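Local coordinates for putative secreted cellulose binding protein (PDB 4OY7) that forms the copper-dependent lytic polysaccharide monooxygenase domain of a larger secreted protein and cleaves the glycosidic bonds of cellulose oxidatively, at residues G23-T28 with A43-F48; L36-A41 with D78-N83; I100-S105 with I172-V177; P111-V116 with T139-P144. All blocks are in the same frame, centred on the assembly; numbering follows the deposited sequence.

The four contacts fall into two pairs, one in the helical region and one in the beta sandwich. Contacts 1 and 2, centres 10 Å apart, alternate along the chain (23-28, 36-41, 43-48, 78-83) and join the helices after strand 4-6 to each other and to the long loop after strand 51-52. Contacts 3 and 4, centres 8 Å apart, come later: strand 168-178 faces strand 99-105 of the other sheet in contact 3 and lies beside strand 112-119 of contact 4. The centre of contact 4 is about 27 Å from those of contacts 1 and 2, across the chain's centre. Trp47 on Ser105 joins the two regions; the copper site (His1, His110) borders contacts 3 and 4.

Contact 1: G23-T28 with A43-F48; sequences GALDPT and ALYNWF
Leu25 lays its CD1 methyl over one face of the Tyr45 ring, 4.0 Å from the ring centroid and only 20° off the normal, a CH-pi contact. The same CD1 also rests 3.9 Å from Leu44 CB, so a single branch of the leucine fills the notch between two successive residues of helix 42-45. Leu25 holds CG beside its backbone N (chi1 -68°), a turn that sends the side chain from the 23-28 loop onto the helix, where CD2 makes a looser approach to Leu44 CB of 4.2 Å. Tyr45 is pinned a second time at its rim: OH donates a hydrogen bond of 2.6 Å to Gly23 O, which lies at the ring edge near its plane, and the hydroxyl meets that carbonyl at a C=O...O angle of 146°. Glycine suits position 23 because its positive phi would press a CB against the preceding carbonyl oxygen. Cut back to an alanine, Leu25 would lose both methyls, which would probably uncover this face of the tyrosine and open a gap beside Leu44, leaving, of this contact, the hydrogen bond to Gly23 O to hold the ring. Beyond the two segments, Leu25 also touches Ala18 of helix 10-18 and Ala41, so it sits where the inserted helices converge. The next residue, Asp26, is a calcium ligand in another crystal structure of this protein, though no calcium is bound here. A tyrosine serves this surface position well, since its apolar face takes a methyl while its phenol satisfies a loop carbonyl.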
loop_
_atom_site.group_PDB
_atom_site.type_symbol
_atom_site.label_atom_id
_atom_site.label_comp_id
_atom_site.label_asym_id
_atom_site.label_seq_id
_atom_site.Cartn_x
_atom_site.Cartn_y
_atom_site.Cartn_z
ATOM N N GLY A 23 5.748 -22.585 1.195
ATOM C CA GLY A 23 4.789 -21.820 0.407
ATOM C C GLY A 23 3.382 -21.785 0.992
ATOM O O GLY A 23 2.538 -21.039 0.507
ATOM N N ALA A 24 3.128 -22.576 2.042
ATOM C CA ALA A 24 1.885 -22.444 2.794
ATOM C C ALA A 24 1.849 -21.060 3.411
ATOM O O ALA A 24 2.889 -20.452 3.629
ATOM C CB ALA A 24 1.805 -23.490 3.887
ATOM N N LEU A 25 0.651 -20.567 3.677
ATOM C CA LEU A 25 0.480 -19.251 4.273
ATOM C C LEU A 25 -0.096 -19.380 5.666
ATOM O O LEU A 25 -1.229 -19.811 5.823
ATOM C CB LEU A 25 -0.433 -18.421 3.384
ATOM C CG LEU A 25 0.223 -18.076 2.037
ATOM C CD1 LEU A 25 -0.853 -17.635 1.066
ATOM C CD2 LEU A 25 1.306 -17.017 2.164
ATOM N N ASP A 26 0.687 -19.001 6.675
ATOM C CA ASP A 26 0.279 -19.143 8.078
ATOM C C ASP A 26 0.474 -17.853 8.866
ATOM O O ASP A 26 1.435 -17.710 9.601
ATOM C CB ASP A 26 1.052 -20.267 8.736
ATOM C CG ASP A 26 0.529 -20.590 10.118
ATOM O OD1 ASP A 26 -0.715 -20.586 10.298
ATOM O OD2 ASP A 26 1.349 -20.865 11.018
ATOM N N PRO A 27 -0.450 -16.904 8.696
ATOM C CA PRO A 27 -0.303 -15.623 9.391
ATOM C C PRO A 27 -0.580 -15.757 10.872
ATOM O O PRO A 27 -1.376 -16.605 11.277
ATOM C CB PRO A 27 -1.366 -14.739 8.743
ATOM C CG PRO A 27 -2.340 -15.652 8.104
ATOM C CD PRO A 27 -1.622 -16.933 7.805
ATOM N N THR A 28 0.094 -14.936 11.670
ATOM C CA THR A 28 -0.214 -14.842 13.097
ATOM C C THR A 28 -0.924 -13.525 13.423
ATOM O O THR A 28 -1.598 -13.421 14.433
ATOM C CB THR A 28 1.033 -15.018 13.978
ATOM O OG1 THR A 28 2.019 -14.060 13.624
ATOM C CG2 THR A 28 1.615 -16.406 13.798
ATOM N N ALA A 43 -4.477 -13.715 -3.009
ATOM C CA ALA A 43 -4.087 -12.329 -2.723
ATOM C C ALA A 43 -2.656 -12.186 -2.228
ATOM O O ALA A 43 -1.989 -11.229 -2.571
ATOM C CB ALA A 43 -5.039 -11.687 -1.724
ATOM N N LEU A 44 -2.221 -13.081 -1.346
ATOM C CA LEU A 44 -0.851 -13.039 -0.822
ATOM C C LEU A 44 0.200 -13.571 -1.791
ATOM O O LEU A 44 1.341 -13.092 -1.796
ATOM C CB LEU A 44 -0.767 -13.764 0.518
ATOM C CG LEU A 44 -1.687 -13.169 1.589
ATOM C CD1 LEU A 44 -1.517 -13.928 2.892
ATOM C CD2 LEU A 44 -1.395 -11.696 1.780
ATOM N N TYR A 45 -0.145 -14.572 -2.605
ATOM C CA TYR A 45 0.788 -15.001 -3.640
ATOM C C TYR A 45 0.951 -13.887 -4.665
ATOM O O TYR A 45 2.010 -13.757 -5.266
ATOM C CB TYR A 45 0.317 -16.269 -4.319
ATOM C CG TYR A 45 0.364 -17.479 -3.415
ATOM C CD1 TYR A 45 1.554 -17.887 -2.805
ATOM C CD2 TYR A 45 -0.777 -18.233 -3.191
ATOM C CE1 TYR A 45 1.587 -19.034 -2.006
ATOM C CE2 TYR A 45 -0.757 -19.349 -2.370
ATOM C CZ TYR A 45 0.422 -19.751 -1.794
ATOM O OH TYR A 45 0.417 -20.873 -0.980
ATOM N N ASN A 46 -0.103 -13.093 -4.846
ATOM C CA ASN A 46 -0.094 -11.958 -5.795
ATOM C C ASN A 46 -0.202 -10.622 -5.092
ATOM O O ASN A 46 -0.888 -9.746 -5.546
ATOM C CB ASN A 46 -1.258 -12.100 -6.771
ATOM C CG ASN A 46 -1.094 -13.290 -7.689
ATOM O OD1 ASN A 46 -0.326 -13.238 -8.673
ATOM N ND2 ASN A 46 -1.832 -14.347 -7.414
ATOM N N TRP A 47 0.514 -10.486 -3.986
ATOM C CA TRP A 47 0.463 -9.284 -3.155
ATOM C C TRP A 47 0.736 -7.947 -3.873
ATOM O O TRP A 47 0.255 -6.889 -3.441
ATOM C CB TRP A 47 1.446 -9.468 -1.991
ATOM C CG TRP A 47 2.880 -9.697 -2.390
ATOM C CD1 TRP A 47 3.500 -10.894 -2.582
ATOM C CD2 TRP A 47 3.881 -8.690 -2.643
ATOM N NE1 TRP A 47 4.814 -10.702 -2.928
ATOM C CE2 TRP A 47 5.071 -9.357 -2.962
ATOM C CE3 TRP A 47 3.873 -7.283 -2.650
ATOM C CZ2 TRP A 47 6.247 -8.675 -3.280
ATOM C CZ3 TRP A 47 5.052 -6.615 -2.930
ATOM C CH2 TRP A 47 6.220 -7.316 -3.251
ATOM N N PHE A 48 1.443 -8.037 -4.992
ATOM C CA PHE A 48 1.834 -6.908 -5.828
ATOM C C PHE A 48 0.795 -6.517 -6.878
ATOM O O PHE A 48 0.981 -5.523 -7.575
ATOM C CB PHE A 48 3.151 -7.275 -6.536
ATOM C CG PHE A 48 3.162 -8.692 -7.071
ATOM C CD1 PHE A 48 2.355 -9.054 -8.150
ATOM C CD2 PHE A 48 3.946 -9.681 -6.470
ATOM C CE1 PHE A 48 2.330 -10.355 -8.634
ATOM C CE2 PHE A 48 3.931 -10.977 -6.961
ATOM C CZ PHE A 48 3.121 -11.310 -8.031
#

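Contact 2: L36-A41 with D78-N83; sequences LDQSGA and DFSAYN
An Asx turn at Asp78 leads into the 3-10 segment 80-83, and the last turn of helix 30-39 docks onto it through Ser39. Asp78 OD1 closes the turn by accepting from Ser80 N at 2.9 Å, nearly along its C-O direction. Ser39 OG donates to that same OD1 at 2.7 Å, but comes from above the carboxylate plane, 63° out of it, and so two donors grip one oxygen from different directions. Asp78 places its carboxylate there by setting CG opposite its own backbone N (chi1 -179°). The serine hydroxyl is used twice, for it also accepts from Ala81 N at 3.1 Å, with an N-H...O angle of 152°. A small hydroxyl residue fits this double role, and Ala81 is small enough for its CB to lie 3.3 Å from Ser39 OG. Gln38 stretches out alongside, its CB, CG and CD passing over the Ala81 methyl. Its NE2 reaches a water that donates to Asp78 OD2, so the second carboxylate oxygen is tied in as well. Another water bridges Ser39 O and Asp78 O, donating to both, while a third water donates to Gly40 O and accepts from Tyr82 OH. Gly40 leaves the helix with positive phi, a conformation in which a side chain would crowd the carbonyl before it. Tyr82 packs further in against Ala43 and Leu44 of helix 42-45. The end of helix 30-39 is thus joined to the loop after strand 51-52 at an Asx turn, Asp78 OD1 accepting from the backbone N two residues on, here starting a 3-10 segment.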
loop_
_atom_site.group_PDB
_atom_site.type_symbol
_atom_site.label_atom_id
_atom_site.label_comp_id
_atom_site.label_asym_id
_atom_site.label_seq_id
_atom_site.Cartn_x
_atom_site.Cartn_y
_atom_site.Cartn_z
ATOM N N LEU A 36 -6.996 -13.392 5.031
ATOM C CA LEU A 36 -6.742 -14.668 4.357
ATOM C C LEU A 36 -8.025 -15.500 4.301
ATOM O O LEU A 36 -8.371 -16.083 3.267
ATOM C CB LEU A 36 -5.633 -15.450 5.068
ATOM C CG LEU A 36 -5.288 -16.839 4.530
ATOM C CD1 LEU A 36 -4.742 -16.743 3.117
ATOM C CD2 LEU A 36 -4.274 -17.531 5.408
ATOM N N ASP A 37 -8.735 -15.550 5.422
ATOM C CA ASP A 37 -9.972 -16.326 5.520
ATOM C C ASP A 37 -11.065 -15.752 4.601
ATOM O O ASP A 37 -11.836 -16.511 3.987
ATOM C CB ASP A 37 -10.461 -16.377 6.972
ATOM C CG ASP A 37 -9.557 -17.215 7.886
ATOM O OD1 ASP A 37 -9.626 -17.034 9.131
ATOM O OD2 ASP A 37 -8.791 -18.071 7.381
ATOM N N GLN A 38 -11.138 -14.433 4.481
ATOM C CA GLN A 38 -12.125 -13.860 3.572
ATOM C C GLN A 38 -11.726 -13.891 2.093
ATOM O O GLN A 38 -12.430 -14.464 1.266
ATOM C CB GLN A 38 -12.482 -12.440 3.956
ATOM C CG GLN A 38 -13.385 -11.843 2.888
ATOM C CD GLN A 38 -13.868 -10.450 3.182
ATOM O OE1 GLN A 38 -14.105 -10.095 4.331
ATOM N NE2 GLN A 38 -14.048 -9.656 2.121
ATOM N N SER A 39 -10.600 -13.286 1.746
ATOM C CA SER A 39 -10.279 -13.095 0.326
ATOM C C SER A 39 -9.384 -14.167 -0.286
ATOM O O SER A 39 -9.266 -14.239 -1.509
ATOM C CB SER A 39 -9.689 -11.704 0.104
ATOM O OG SER A 39 -10.682 -10.707 0.237
ATOM N N GLY A 40 -8.789 -15.027 0.532
ATOM C CA GLY A 40 -8.030 -16.165 0.012
ATOM C C GLY A 40 -6.542 -15.962 -0.162
ATOM O O GLY A 40 -6.045 -14.829 -0.225
ATOM N N ALA A 41 -5.839 -17.081 -0.280
ATOM C CA ALA A 41 -4.377 -17.128 -0.365
ATOM C C ALA A 41 -3.848 -16.468 -1.640
ATOM O O ALA A 41 -2.704 -15.982 -1.651
ATOM C CB ALA A 41 -3.907 -18.579 -0.283
ATOM N N ASP A 78 -9.283 -11.058 -5.647
ATOM C CA ASP A 78 -10.091 -10.586 -4.534
ATOM C C ASP A 78 -9.155 -9.999 -3.492
ATOM O O ASP A 78 -8.428 -10.737 -2.844
ATOM C CB ASP A 78 -10.902 -11.737 -3.936
ATOM C CG ASP A 78 -11.780 -11.303 -2.775
ATOM O OD1 ASP A 78 -11.617 -10.178 -2.232
ATOM O OD2 ASP A 78 -12.650 -12.093 -2.385
ATOM N N PHE A 79 -9.134 -8.670 -3.391
ATOM C CA PHE A 79 -8.356 -7.956 -2.366
ATOM C C PHE A 79 -9.294 -7.219 -1.438
ATOM O O PHE A 79 -8.862 -6.379 -0.648
ATOM C CB PHE A 79 -7.409 -6.922 -3.013
ATOM C CG PHE A 79 -6.238 -7.526 -3.729
ATOM C CD1 PHE A 79 -5.230 -8.204 -3.042
ATOM C CD2 PHE A 79 -6.133 -7.401 -5.111
ATOM C CE1 PHE A 79 -4.161 -8.771 -3.729
ATOM C CE2 PHE A 79 -5.084 -7.970 -5.800
ATOM C CZ PHE A 79 -4.088 -8.648 -5.115
ATOM N N SER A 80 -10.570 -7.574 -1.480
ATOM C CA SER A 80 -11.605 -6.837 -0.752
ATOM C C SER A 80 -11.347 -6.766 0.758
ATOM O O SER A 80 -11.610 -5.732 1.385
ATOM C CB SER A 80 -12.994 -7.424 -1.050
ATOM O OG SER A 80 -14.035 -6.675 -0.432
ATOM N N ALA A 81 -10.810 -7.842 1.316
ATOM C CA ALA A 81 -10.543 -7.907 2.764
ATOM C C ALA A 81 -9.520 -6.900 3.261
ATOM O O ALA A 81 -9.527 -6.554 4.441
ATOM C CB ALA A 81 -10.130 -9.320 3.196
ATOM N N TYR A 82 -8.693 -6.397 2.350
ATOM C CA TYR A 82 -7.605 -5.481 2.669
ATOM C C TYR A 82 -8.135 -4.061 2.823
ATOM O O TYR A 82 -7.402 -3.184 3.222
ATOM C CB TYR A 82 -6.440 -5.636 1.649
ATOM C CG TYR A 82 -5.901 -7.045 1.728
ATOM C CD1 TYR A 82 -4.924 -7.386 2.648
ATOM C CD2 TYR A 82 -6.449 -8.070 0.960
ATOM C CE1 TYR A 82 -4.470 -8.680 2.771
ATOM C CE2 TYR A 82 -6.008 -9.369 1.084
ATOM C CZ TYR A 82 -5.013 -9.681 2.000
ATOM O OH TYR A 82 -4.575 -10.981 2.185
ATOM N N ASN A 83 -9.422 -3.840 2.546
ATOM C CA ASN A 83 -10.099 -2.616 2.986
ATOM C C ASN A 83 -10.647 -2.614 4.426
ATOM O O ASN A 83 -11.088 -1.556 4.889
ATOM C CB ASN A 83 -11.269 -2.254 2.026
ATOM C CG ASN A 83 -10.775 -1.919 0.648
ATOM O OD1 ASN A 83 -9.914 -1.019 0.474
ATOM N ND2 ASN A 83 -11.281 -2.634 -0.341
HETATM O O HOH W 1 -14.439 -11.577 -0.463
HETATM O O HOH W 2 -7.426 -13.439 -3.432
HETATM O O HOH W 3 -6.508 -12.637 1.282
#

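Contact 3: I100-S105 with I172-V177; sequences IPVEYS and IFMQWV
Tyr104 OH makes a weak hydrogen bond to the backbone O of Gly2, next to the copper ligand His1, and this hydroxyl oxygen lies beside Trp176, 3.8 Å from its CB. No hydrogen bond joins the two strands themselves. They belong to the facing sheets of a beta sandwich, the immunoglobulin-like core of AA10 monooxygenases, and their axes pass 10.8 Å apart, inclined at 52°, so side chains alone must fill the interior. Tyr104 sends its ring across that gap because CG lies opposite its backbone N (chi1 -165°). The ring presents an edge to the face of the Trp176 six-membered ring in an offset edge-to-face pair, with centroids 5.4 Å apart, planes at 70° and Tyr104 CE1 3.6 Å from Trp176 CE3. Large flat groups suit this place, for Trp176 also stacks on Phe114 and meets His110, and its side chain is about 5 Å from the bound copper ion, consistent with a place in the second shell of the metal. Another part of the tyrosine rim meets sulfur: Met174 SD lies near the ring plane, 3.8 Å from Tyr104 CD2, in a Met-aromatic contact at the edge. The methionine and tyrosine side chains run alongside each other, head to tail. An unbranched, flexible methionine can thread along this rim and still reach the neighbouring valine, where Met174 CE and Val102 CG1 meet tip to tip at 4.1 Å.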
loop_
_atom_site.group_PDB
_atom_site.type_symbol
_atom_site.label_atom_id
_atom_site.label_comp_id
_atom_site.label_asym_id
_atom_site.label_seq_id
_atom_site.Cartn_x
_atom_site.Cartn_y
_atom_site.Cartn_z
ATOM N N ILE A 100 12.469 9.532 5.536
ATOM C CA ILE A 100 12.582 8.062 5.536
ATOM C C ILE A 100 12.833 7.547 4.133
ATOM O O ILE A 100 12.421 8.162 3.156
ATOM C CB ILE A 100 11.321 7.378 6.142
ATOM C CG1 ILE A 100 10.047 7.665 5.324
ATOM C CG2 ILE A 100 11.136 7.783 7.607
ATOM C CD1 ILE A 100 8.936 6.657 5.546
ATOM N N PRO A 101 13.534 6.414 4.015
ATOM C CA PRO A 101 13.717 5.816 2.689
ATOM C C PRO A 101 12.505 4.966 2.323
ATOM O O PRO A 101 12.239 3.967 2.991
ATOM C CB PRO A 101 14.945 4.926 2.868
ATOM C CG PRO A 101 14.975 4.588 4.323
ATOM C CD PRO A 101 14.333 5.740 5.054
ATOM N N VAL A 102 11.838 5.304 1.236
ATOM C CA VAL A 102 10.641 4.581 0.773
ATOM C C VAL A 102 11.065 3.558 -0.284
ATOM O O VAL A 102 11.971 3.839 -1.060
ATOM C CB VAL A 102 9.590 5.556 0.187
ATOM C CG1 VAL A 102 8.432 4.805 -0.493
ATOM C CG2 VAL A 102 9.069 6.506 1.264
ATOM N N GLU A 103 10.452 2.364 -0.244
ATOM C CA GLU A 103 10.713 1.275 -1.193
ATOM C C GLU A 103 9.399 0.811 -1.754
ATOM O O GLU A 103 8.451 0.660 -0.988
ATOM C CB GLU A 103 11.427 0.103 -0.494
ATOM C CG GLU A 103 12.798 0.537 -0.015
ATOM C CD GLU A 103 13.785 -0.581 0.334
ATOM O OE1 GLU A 103 13.536 -1.771 0.095
ATOM O OE2 GLU A 103 14.846 -0.258 0.867
ATOM N N TYR A 104 9.306 0.705 -3.078
ATOM C CA TYR A 104 8.094 0.239 -3.729
ATOM C C TYR A 104 8.462 -0.876 -4.690
ATOM O O TYR A 104 9.433 -0.741 -5.440
ATOM C CB TYR A 104 7.413 1.394 -4.458
ATOM C CG TYR A 104 5.976 1.156 -4.872
ATOM C CD1 TYR A 104 5.681 0.312 -5.941
ATOM C CD2 TYR A 104 4.919 1.806 -4.247
ATOM C CE1 TYR A 104 4.384 0.082 -6.337
ATOM C CE2 TYR A 104 3.627 1.612 -4.658
ATOM C CZ TYR A 104 3.359 0.734 -5.695
ATOM O OH TYR A 104 2.066 0.524 -6.104
ATOM N N SER A 105 7.761 -2.010 -4.618
ATOM C CA SER A 105 8.118 -3.173 -5.418
ATOM C C SER A 105 8.186 -2.871 -6.901
ATOM O O SER A 105 7.326 -2.222 -7.426
ATOM C CB SER A 105 7.103 -4.300 -5.196
ATOM O OG SER A 105 7.305 -5.372 -6.100
ATOM N N ILE A 172 -0.615 5.501 4.849
ATOM C CA ILE A 172 -0.057 6.095 3.631
ATOM C C ILE A 172 -0.621 5.330 2.447
ATOM O O ILE A 172 -0.407 4.126 2.320
ATOM C CB ILE A 172 1.491 6.047 3.623
ATOM C CG1 ILE A 172 2.052 6.989 4.700
ATOM C CG2 ILE A 172 2.062 6.444 2.272
ATOM C CD1 ILE A 172 3.501 6.743 5.038
ATOM N N PHE A 173 -1.318 6.057 1.583
ATOM C CA PHE A 173 -1.902 5.499 0.359
ATOM C C PHE A 173 -1.096 5.984 -0.825
ATOM O O PHE A 173 -0.744 7.183 -0.899
ATOM C CB PHE A 173 -3.344 5.979 0.170
ATOM C CG PHE A 173 -3.866 5.759 -1.209
ATOM C CD1 PHE A 173 -4.136 4.466 -1.675
ATOM C CD2 PHE A 173 -4.085 6.828 -2.057
ATOM C CE1 PHE A 173 -4.619 4.273 -2.953
ATOM C CE2 PHE A 173 -4.549 6.623 -3.350
ATOM C CZ PHE A 173 -4.775 5.340 -3.807
ATOM N N MET A 174 -0.750 5.061 -1.723
ATOM C CA MET A 174 -0.036 5.419 -2.944
ATOM C C MET A 174 -0.766 4.915 -4.157
ATOM O O MET A 174 -1.323 3.789 -4.147
ATOM C CB MET A 174 1.386 4.880 -2.959
ATOM C CG MET A 174 2.142 5.084 -1.675
ATOM S SD MET A 174 3.882 4.637 -1.877
ATOM C CE MET A 174 4.348 4.563 -0.159
ATOM N N GLN A 175 -0.804 5.761 -5.169
ATOM C CA GLN A 175 -1.341 5.396 -6.477
ATOM C C GLN A 175 -0.203 5.510 -7.471
ATOM O O GLN A 175 0.431 6.563 -7.625
ATOM C CB GLN A 175 -2.529 6.264 -6.878
ATOM C CG GLN A 175 -3.312 5.697 -8.045
ATOM C CD GLN A 175 -4.578 6.484 -8.333
ATOM O OE1 GLN A 175 -5.095 7.190 -7.457
ATOM N NE2 GLN A 175 -5.110 6.344 -9.555
ATOM N N TRP A 176 0.107 4.377 -8.098
ATOM C CA TRP A 176 1.139 4.297 -9.094
ATOM C C TRP A 176 0.463 4.475 -10.436
ATOM O O TRP A 176 -0.288 3.594 -10.878
ATOM C CB TRP A 176 1.834 2.934 -9.036
ATOM C CG TRP A 176 3.014 2.777 -9.937
ATOM C CD1 TRP A 176 3.693 3.763 -10.621
ATOM C CD2 TRP A 176 3.699 1.548 -10.223
ATOM N NE1 TRP A 176 4.736 3.207 -11.321
ATOM C CE2 TRP A 176 4.762 1.857 -11.094
ATOM C CE3 TRP A 176 3.510 0.207 -9.823
ATOM C CZ2 TRP A 176 5.631 0.884 -11.573
ATOM C CZ3 TRP A 176 4.346 -0.734 -10.302
ATOM C CH2 TRP A 176 5.415 -0.401 -11.154
ATOM N N VAL A 177 0.730 5.606 -11.065
ATOM C CA VAL A 177 0.063 6.010 -12.292
ATOM C C VAL A 177 1.021 5.847 -13.452
ATOM O O VAL A 177 1.976 6.619 -13.627
ATOM C CB VAL A 177 -0.452 7.457 -12.162
ATOM C CG1 VAL A 177 -1.187 7.885 -13.433
ATOM C CG2 VAL A 177 -1.313 7.538 -10.913
#

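Contact 4: P111-V116 with T139-P144; sequences PGDFRV and TVTNPP
The side chain of Asp113 starts with CB 3.7 Å from Thr139 CG2, diagonally across and two pairs along the ladder. Its CG stands beside the backbone N (chi1 -69°), which carries the carboxylate over the neighbouring strand toward two threonines. OD1 accepts from Thr141 OG1 at 2.8 Å, met from above the carboxylate plane, 56° out of it, while OD2 lies 3.9 Å from Thr139 CG2. Beta-branched threonines serve well in this strand, offering a hydroxyl at one place and a methyl at the other. Were Asp113 replaced by an alanine, the Thr141 hydroxyl would probably be left without this acceptor. Strands 112-119 and 134-141 are antiparallel neighbours in the larger sheet of the sandwich; Asp113 pairs with Thr141, and Phe114 with Val140 is the hydrogen-bonded pair, Phe114 N reaching Val140 O at 2.9 Å and Val140 N reaching Phe114 O at 2.8 Å. Where the 139-141 strand ends, Asn142 continues the grip: its N donates to Gly112 O at 2.9 Å, and its side-chain OD1 accepts from Gly112 N at 2.9 Å. Asparagine tolerates the positive phi adopted here. Gly112, close after the copper ligand His110, has backbone angles that would jam a CB. On the face opposite Asp113, Phe114 turns inward to stack on Trp176, and Pro143 sets its CG 3.6 Å from Phe114 CE1, the two side chains crossing at about a right angle.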
loop_
_atom_site.group_PDB
_atom_site.type_symbol
_atom_site.label_atom_id
_atom_site.label_comp_id
_atom_site.label_asym_id
_atom_site.label_seq_id
_atom_site.Cartn_x
_atom_site.Cartn_y
_atom_site.Cartn_z
ATOM N N PRO A 111 7.112 2.896 -16.452
ATOM C CA PRO A 111 7.276 4.333 -16.277
ATOM C C PRO A 111 6.008 5.010 -15.675
ATOM O O PRO A 111 4.899 4.539 -15.868
ATOM C CB PRO A 111 7.511 4.816 -17.703
ATOM C CG PRO A 111 6.696 3.882 -18.537
ATOM C CD PRO A 111 6.801 2.540 -17.847
ATOM N N GLY A 112 6.187 6.088 -14.910
ATOM C CA GLY A 112 5.058 6.800 -14.304
ATOM C C GLY A 112 5.389 7.490 -12.993
ATOM O O GLY A 112 6.578 7.624 -12.621
ATOM N N ASP A 113 4.324 7.954 -12.334
ATOM C CA ASP A 113 4.372 8.720 -11.079
ATOM C C ASP A 113 3.850 7.890 -9.936
ATOM O O ASP A 113 2.847 7.147 -10.075
ATOM C CB ASP A 113 3.450 9.951 -11.125
ATOM C CG ASP A 113 3.902 11.025 -12.045
ATOM O OD1 ASP A 113 5.043 11.002 -12.499
ATOM O OD2 ASP A 113 3.066 11.926 -12.295
ATOM N N PHE A 114 4.460 8.064 -8.772
ATOM C CA PHE A 114 3.914 7.592 -7.530
ATOM C C PHE A 114 3.307 8.764 -6.774
ATOM O O PHE A 114 4.014 9.703 -6.365
ATOM C CB PHE A 114 5.017 6.936 -6.718
ATOM C CG PHE A 114 5.561 5.699 -7.350
ATOM C CD1 PHE A 114 6.632 5.754 -8.227
ATOM C CD2 PHE A 114 5.003 4.463 -7.063
ATOM C CE1 PHE A 114 7.142 4.604 -8.826
ATOM C CE2 PHE A 114 5.490 3.313 -7.665
ATOM C CZ PHE A 114 6.563 3.371 -8.540
ATOM N N ARG A 115 1.992 8.711 -6.600
ATOM C CA ARG A 115 1.255 9.760 -5.871
ATOM C C ARG A 115 1.108 9.263 -4.469
ATOM O O ARG A 115 0.427 8.241 -4.253
ATOM C CB ARG A 115 -0.111 9.978 -6.500
ATOM C CG ARG A 115 -0.041 10.551 -7.895
ATOM C CD ARG A 115 -1.370 10.592 -8.580
ATOM N NE ARG A 115 -1.286 11.012 -9.976
ATOM C CZ ARG A 115 -2.323 11.045 -10.795
ATOM N NH1 ARG A 115 -3.555 10.729 -10.352
ATOM N NH2 ARG A 115 -2.141 11.451 -12.053
ATOM N N VAL A 116 1.694 10.001 -3.534
ATOM C CA VAL A 116 1.792 9.573 -2.141
ATOM C C VAL A 116 0.912 10.465 -1.255
ATOM O O VAL A 116 1.066 11.687 -1.239
ATOM C CB VAL A 116 3.254 9.609 -1.658
ATOM C CG1 VAL A 116 3.345 9.184 -0.190
ATOM C CG2 VAL A 116 4.181 8.758 -2.559
ATOM N N THR A 139 4.598 13.701 -4.997
ATOM C CA THR A 139 4.488 12.900 -6.220
ATOM C C THR A 139 5.890 12.641 -6.695
ATOM O O THR A 139 6.660 13.576 -6.754
ATOM C CB THR A 139 3.624 13.539 -7.336
ATOM O OG1 THR A 139 2.318 13.828 -6.815
ATOM C CG2 THR A 139 3.457 12.605 -8.513
ATOM N N VAL A 140 6.226 11.380 -6.977
ATOM C CA VAL A 140 7.584 10.973 -7.357
ATOM C C VAL A 140 7.549 10.452 -8.779
ATOM O O VAL A 140 6.972 9.395 -9.055
ATOM C CB VAL A 140 8.118 9.864 -6.422
ATOM C CG1 VAL A 140 9.559 9.496 -6.767
ATOM C CG2 VAL A 140 7.985 10.331 -4.989
ATOM N N THR A 141 8.197 11.180 -9.684
ATOM C CA THR A 141 8.166 10.839 -11.093
ATOM C C THR A 141 9.368 9.976 -11.457
ATOM O O THR A 141 10.521 10.409 -11.315
ATOM C CB THR A 141 8.094 12.120 -11.950
ATOM O OG1 THR A 141 6.933 12.889 -11.567
ATOM C CG2 THR A 141 8.045 11.756 -13.433
ATOM N N ASN A 142 9.110 8.760 -11.939
ATOM C CA ASN A 142 10.174 7.863 -12.423
ATOM C C ASN A 142 11.398 7.761 -11.498
ATOM O O ASN A 142 12.539 8.060 -11.893
ATOM C CB ASN A 142 10.583 8.289 -13.831
ATOM C CG ASN A 142 9.544 7.938 -14.850
ATOM O OD1 ASN A 142 9.033 6.818 -14.846
ATOM N ND2 ASN A 142 9.227 8.878 -15.734
ATOM N N PRO A 143 11.159 7.339 -10.235
ATOM C CA PRO A 143 12.274 7.136 -9.324
ATOM C C PRO A 143 13.152 5.984 -9.781
ATOM O O PRO A 143 12.705 5.145 -10.566
ATOM C CB PRO A 143 11.581 6.789 -7.998
ATOM C CG PRO A 143 10.331 6.144 -8.422
ATOM C CD PRO A 143 9.892 6.889 -9.658
ATOM N N PRO A 144 14.405 5.944 -9.296
ATOM C CA PRO A 144 15.321 4.858 -9.644
ATOM C C PRO A 144 14.975 3.509 -8.998
ATOM O O PRO A 144 14.137 3.435 -8.068
ATOM C CB PRO A 144 16.666 5.357 -9.114
ATOM C CG PRO A 144 16.307 6.238 -7.974
ATOM C CD PRO A 144 15.008 6.889 -8.339
#